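Local coordinates for protein putative Acetyltransferase (PDB 3DDD) that probably acts as an acyltransferase of the GNAT family and binds coenzyme A, at residues 214-219 against 278-283. Sequence-based numbering, arbitrary orientation.
Sequences GPLVAD and IYYGIL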
loop_
_atom_site.group_PDB
_atom_site.type_symbol
_atom_site.label_atom_id
_atom_site.label_comp_id
_atom_site.label_asym_id
_atom_site.label_seq_id
_atom_site.Cartn_x
_atom_site.Cartn_y
_atom_site.Cartn_z
ATOM N N GLY A 214 8.663 5.314 -2.102
ATOM C CA GLY A 214 7.964 4.184 -2.658
ATOM C C GLY A 214 7.052 4.672 -3.773
ATOM O O GLY A 214 6.294 5.569 -3.570
ATOM N N PRO A 215 7.102 4.053 -4.951
ATOM C CA PRO A 215 8.046 3.019 -5.294
ATOM C C PRO A 215 9.485 3.504 -5.516
ATOM O O PRO A 215 9.766 4.730 -5.637
ATOM C CB PRO A 215 7.461 2.423 -6.587
ATOM C CG PRO A 215 6.560 3.406 -7.109
ATOM C CD PRO A 215 6.127 4.309 -6.028
ATOM N N LEU A 216 10.385 2.526 -5.550
ATOM C CA LEU A 216 11.737 2.695 -6.055
ATOM C C LEU A 216 11.994 1.572 -7.047
ATOM O O LEU A 216 11.976 0.383 -6.680
ATOM C CB LEU A 216 12.756 2.674 -4.905
ATOM C CG LEU A 216 14.233 2.822 -5.315
ATOM C CD1 LEU A 216 14.460 4.185 -5.989
ATOM C CD2 LEU A 216 15.154 2.599 -4.126
ATOM N N VAL A 217 12.163 1.961 -8.317
ATOM C CA VAL A 217 12.403 1.061 -9.447
ATOM C C VAL A 217 13.672 1.511 -10.190
ATOM O O VAL A 217 13.834 2.706 -10.460
ATOM C CB VAL A 217 11.194 1.024 -10.415
ATOM C CG1 VAL A 217 11.434 0.036 -11.588
ATOM C CG2 VAL A 217 9.935 0.632 -9.643
ATOM N N ALA A 218 14.585 0.575 -10.445
ATOM C CA ALA A 218 15.864 0.879 -11.127
ATOM C C ALA A 218 16.384 -0.303 -11.921
ATOM O O ALA A 218 16.346 -1.435 -11.441
ATOM C CB ALA A 218 16.935 1.307 -10.131
ATOM N N ASP A 219 16.902 -0.026 -13.119
ATOM C CA ASP A 219 17.541 -1.047 -13.971
ATOM C C ASP A 219 18.850 -1.586 -13.407
ATOM O O ASP A 219 19.300 -2.645 -13.854
ATOM C CB ASP A 219 17.850 -0.492 -15.380
ATOM C CG ASP A 219 16.665 -0.599 -16.355
ATOM O OD1 ASP A 219 15.760 -1.459 -16.176
ATOM O OD2 ASP A 219 16.660 0.189 -17.341
ATOM N N ILE A 278 14.143 -5.479 -10.457
ATOM C CA ILE A 278 14.273 -4.013 -10.599
ATOM C C ILE A 278 13.428 -3.207 -9.616
ATOM O O ILE A 278 13.425 -1.969 -9.654
ATOM C CB ILE A 278 14.031 -3.508 -12.060
ATOM C CG1 ILE A 278 12.588 -3.721 -12.548
ATOM C CG2 ILE A 278 15.065 -4.144 -13.012
ATOM C CD1 ILE A 278 12.278 -2.895 -13.808
ATOM N N TYR A 279 12.699 -3.922 -8.757
ATOM C CA TYR A 279 11.671 -3.357 -7.910
ATOM C C TYR A 279 12.231 -3.360 -6.507
ATOM O O TYR A 279 12.308 -4.429 -5.881
ATOM C CB TYR A 279 10.405 -4.213 -7.977
ATOM C CG TYR A 279 9.146 -3.623 -7.346
ATOM C CD1 TYR A 279 9.014 -2.259 -7.086
ATOM C CD2 TYR A 279 8.057 -4.420 -7.106
ATOM C CE1 TYR A 279 7.822 -1.741 -6.570
ATOM C CE2 TYR A 279 6.868 -3.915 -6.590
ATOM C CZ TYR A 279 6.754 -2.582 -6.326
ATOM O OH TYR A 279 5.574 -2.094 -5.802
ATOM N N TYR A 280 12.647 -2.173 -6.041
ATOM C CA TYR A 280 13.429 -2.026 -4.807
ATOM C C TYR A 280 12.587 -1.611 -3.624
ATOM O O TYR A 280 12.897 -1.978 -2.522
ATOM C CB TYR A 280 14.556 -0.999 -4.978
ATOM C CG TYR A 280 15.704 -1.510 -5.786
ATOM C CD1 TYR A 280 15.630 -1.561 -7.169
ATOM C CD2 TYR A 280 16.844 -1.983 -5.175
ATOM C CE1 TYR A 280 16.670 -2.064 -7.929
ATOM C CE2 TYR A 280 17.899 -2.501 -5.935
ATOM C CZ TYR A 280 17.803 -2.527 -7.306
ATOM O OH TYR A 280 18.841 -3.024 -8.069
ATOM N N GLY A 281 11.536 -0.840 -3.870
ATOM C CA GLY A 281 10.691 -0.309 -2.825
ATOM C C GLY A 281 9.261 -0.297 -3.320
ATOM O O GLY A 281 8.946 0.319 -4.349
ATOM N N ILE A 282 8.383 -0.987 -2.602
ATOM C CA ILE A 282 6.992 -1.021 -3.001
ATOM C C ILE A 282 6.380 0.348 -2.717
ATOM O O ILE A 282 6.895 1.133 -1.911
ATOM C CB ILE A 282 6.202 -2.208 -2.348
ATOM C CG1 ILE A 282 5.890 -1.978 -0.876
ATOM C CG2 ILE A 282 6.933 -3.549 -2.516
ATOM C CD1 ILE A 282 4.866 -2.994 -0.346
ATOM N N LEU A 283 5.268 0.634 -3.370
ATOM C CA LEU A 283 4.563 1.892 -3.151
ATOM C C LEU A 283 4.056 1.992 -1.709
ATOM O O LEU A 283 4.395 2.918 -1.010
ATOM C CB LEU A 283 3.425 2.061 -4.180
ATOM C CG LEU A 283 2.884 3.512 -4.291
ATOM C CD1 LEU A 283 2.328 3.823 -5.693
ATOM C CD2 LEU A 283 1.824 3.761 -3.247
HETATM O O HOH W 1 18.288 -3.228 -10.708
#
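Leu216 O receives two backbone N-H groups at once, from Tyr280 N at 2.7 Å and Gly281 N at 3.1 Å, the signature of a classic beta bulge. The bulge lies where strand 279-281 pairs antiparallel with strand 212-218, in the part of the chain assigned to a GNAT domain and away from the coenzyme A site. Tyr280 N comes almost straight onto the end of the carbonyl, whereas Gly281 N uses a lone pair in the carbonyl plane. Leu216 N returns a bond to Gly281 O, and beyond the bulge Ala218 N donates to Ile278 O. The extra residue shifts the register by one, leaving Val217 opposite Tyr279.

The two tyrosines diverge. Tyr280 packs against helices 221-233 and 246-252; its CB packs 3.7 Å from Leu216 CD2, and Ala218 O lies in the plane of its ring at the CE1 edge. One water bridges Tyr280 OH and Ala218 O. Tyr279, with CG anti to the backbone N (chi1 -169°), extends back along strand 212-218: Val217 CG2 meets CD1 obliquely, Pro215 CB approaches the ring edge at CE1, and the hydroxyl bonds to Arg183 and the C-terminal Gly288. Pro215, preceded by a cis peptide bond, also sets CD beside CG and CD1 of Leu283.

At the other end, Val217 carries CG1 anti to its own nitrogen (chi1 -178°), which brings this methyl against Ile278, while helix 169-179 packs on the same valine. Replacing Ile278 with an alanine would probably open a gap beside Val217 and Asp219, since the branch CG1-CD1 and the CG2 methyl are gone. Ile278 CD1 ends 3.8 Å from Val217 CG1, and Ile278 CG2 lies 4.1 Å from Asp219 CA.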